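Transcriptional regulator, TetR family (Legionella pneumophila subsp. pneumophila str. Philadelphia 1, PDB 3ON4) probably binds DNA as a TetR-family transcriptional regulator, working as a dimer of all-helical subunits. Local coordinates at residues N29-K34 against P52-L57. Numbering follows the deposited sequence.
Sequences NAFSFK and PSKEDL
K54 reaches across to F31 with its chain fully extended, CG anti to the backbone N (chi1 -167°), and brings CE and NZ over one face of the phenyl ring. Its CE stands 4.1 Å from the F31 ring centroid as a CH-pi contact, and NZ adds a cation-pi contact over the same face. The ammonium group also donates to F31 O, with NZ 2.9 Å from the oxygen and the C=O...N angle at 169°. Packing is tight on the inner side, where L57 CD2 touches both aromatic rings, 4.0 Å from F31 CE2 near the plane of that ring and 3.7 Å from F33 CE1. The F33 ring also meets the first turn of helix 54-77, its edge facing S53 O. This joins the start of helix 33-40, at the front of the predicted helix-turn-helix of the TetR DNA-binding domain, to the helix that follows the motif; I36 and helix 11-26 add to the apolar core around F31 and L57. S53 and D56 form a capping box at the start of helix 54-77, D56 N lying 3.2 Å from S53 OG. The outer side is looser and wetter: N29 approaches the lysine through a water, 2.7 Å from K54 NZ and 2.9 Å from N29 OD1, while Y28 O takes another NZ hydrogen bond and S118 OG of the same chain hydrogen-bonds N29 ND2.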
loop_
_atom_site.group_PDB
_atom_site.type_symbol
_atom_site.label_atom_id
_atom_site.label_comp_id
_atom_site.label_asym_id
_atom_site.label_seq_id
_atom_site.Cartn_x
_atom_site.Cartn_y
_atom_site.Cartn_z
ATOM N N ASN A 29 -9.197 -2.441 10.148
ATOM C CA ASN A 29 -9.163 -3.499 11.164
ATOM C C ASN A 29 -8.463 -3.077 12.480
ATOM O O ASN A 29 -8.227 -3.900 13.372
ATOM C CB ASN A 29 -8.499 -4.754 10.595
ATOM C CG ASN A 29 -9.308 -5.377 9.465
ATOM O OD1 ASN A 29 -10.541 -5.481 9.560
ATOM N ND2 ASN A 29 -8.624 -5.801 8.400
ATOM N N ALA A 30 -8.117 -1.793 12.571
ATOM C CA ALA A 30 -7.459 -1.249 13.734
ATOM C C ALA A 30 -8.213 -0.062 14.341
ATOM O O ALA A 30 -7.608 0.758 15.036
ATOM C CB ALA A 30 -6.050 -0.807 13.352
ATOM N N PHE A 31 -9.508 0.078 14.077
ATOM C CA PHE A 31 -10.312 0.999 14.867
ATOM C C PHE A 31 -11.634 0.326 15.180
ATOM O O PHE A 31 -12.014 -0.651 14.530
ATOM C CB PHE A 31 -10.558 2.313 14.135
ATOM C CG PHE A 31 -11.738 2.258 13.203
ATOM C CD1 PHE A 31 -11.624 1.673 11.958
ATOM C CD2 PHE A 31 -12.976 2.751 13.603
ATOM C CE1 PHE A 31 -12.724 1.579 11.100
ATOM C CE2 PHE A 31 -14.096 2.645 12.759
ATOM C CZ PHE A 31 -13.961 2.076 11.504
ATOM N N SER A 32 -12.333 0.860 16.167
ATOM C CA SER A 32 -13.625 0.333 16.594
ATOM C C SER A 32 -14.613 1.482 16.790
ATOM O O SER A 32 -14.222 2.627 16.904
ATOM C CB SER A 32 -13.469 -0.424 17.911
ATOM O OG SER A 32 -13.252 0.482 18.982
ATOM N N PHE A 33 -15.889 1.164 16.870
ATOM C CA PHE A 33 -16.899 2.175 17.228
ATOM C C PHE A 33 -16.581 2.856 18.558
ATOM O O PHE A 33 -16.809 4.055 18.724
ATOM C CB PHE A 33 -18.265 1.522 17.320
ATOM C CG PHE A 33 -18.937 1.328 15.988
ATOM C CD1 PHE A 33 -18.216 1.373 14.791
ATOM C CD2 PHE A 33 -20.304 1.096 15.934
ATOM C CE1 PHE A 33 -18.852 1.182 13.574
ATOM C CE2 PHE A 33 -20.939 0.915 14.712
ATOM C CZ PHE A 33 -20.209 0.951 13.535
ATOM N N LYS A 34 -16.058 2.086 19.506
ATOM C CA LYS A 34 -15.671 2.654 20.806
ATOM C C LYS A 34 -14.590 3.741 20.658
ATOM O O LYS A 34 -14.630 4.744 21.353
ATOM C CB LYS A 34 -15.159 1.550 21.728
ATOM C CG LYS A 34 -14.718 2.037 23.083
ATOM C CD LYS A 34 -15.866 2.647 23.873
ATOM C CE LYS A 34 -15.513 2.774 25.348
ATOM N NZ LYS A 34 -16.662 3.337 26.067
ATOM N N PRO A 52 -25.499 0.369 11.718
ATOM C CA PRO A 52 -25.759 -0.809 12.553
ATOM C C PRO A 52 -24.567 -1.754 12.663
ATOM O O PRO A 52 -24.352 -2.366 13.714
ATOM C CB PRO A 52 -26.956 -1.484 11.862
ATOM C CG PRO A 52 -27.647 -0.392 11.166
ATOM C CD PRO A 52 -26.595 0.629 10.777
ATOM N N SER A 53 -23.787 -1.861 11.591
ATOM C CA SER A 53 -22.603 -2.695 11.592
ATOM C C SER A 53 -21.398 -1.860 11.216
ATOM O O SER A 53 -21.525 -0.831 10.567
ATOM C CB SER A 53 -22.778 -3.853 10.612
ATOM O OG SER A 53 -22.744 -3.383 9.283
ATOM N N LYS A 54 -20.221 -2.312 11.604
ATOM C CA LYS A 54 -18.997 -1.648 11.141
ATOM C C LYS A 54 -18.979 -1.567 9.616
ATOM O O LYS A 54 -18.554 -0.547 9.069
ATOM C CB LYS A 54 -17.765 -2.376 11.641
ATOM C CG LYS A 54 -16.456 -1.630 11.492
ATOM C CD LYS A 54 -15.344 -2.463 12.090
ATOM C CE LYS A 54 -14.024 -1.794 11.980
ATOM N NZ LYS A 54 -12.908 -2.570 12.617
ATOM N N GLU A 55 -19.449 -2.625 8.942
ATOM C CA GLU A 55 -19.517 -2.652 7.477
ATOM C C GLU A 55 -20.265 -1.453 6.903
ATOM O O GLU A 55 -19.808 -0.847 5.918
ATOM C CB GLU A 55 -20.173 -3.952 6.988
ATOM C CG GLU A 55 -20.454 -4.050 5.486
ATOM C CD GLU A 55 -21.053 -5.404 5.070
ATOM O OE1 GLU A 55 -21.078 -6.373 5.877
ATOM O OE2 GLU A 55 -21.498 -5.502 3.916
ATOM N N ASP A 56 -21.408 -1.130 7.500
ATOM C CA ASP A 56 -22.200 0.017 7.063
ATOM C C ASP A 56 -21.407 1.319 7.097
ATOM O O ASP A 56 -21.536 2.154 6.198
ATOM C CB ASP A 56 -23.459 0.164 7.909
ATOM C CG ASP A 56 -24.427 -0.995 7.724
ATOM O OD1 ASP A 56 -24.752 -1.324 6.582
ATOM O OD2 ASP A 56 -24.868 -1.563 8.730
ATOM N N LEU A 57 -20.592 1.480 8.143
ATOM C CA LEU A 57 -19.770 2.676 8.281
ATOM C C LEU A 57 -18.671 2.640 7.226
ATOM O O LEU A 57 -18.431 3.655 6.558
ATOM C CB LEU A 57 -19.183 2.793 9.687
ATOM C CG LEU A 57 -18.200 3.939 9.934
ATOM C CD1 LEU A 57 -18.867 5.284 9.624
ATOM C CD2 LEU A 57 -17.691 3.901 11.392
HETATM O O HOH W 1 -12.414 -5.029 11.694
#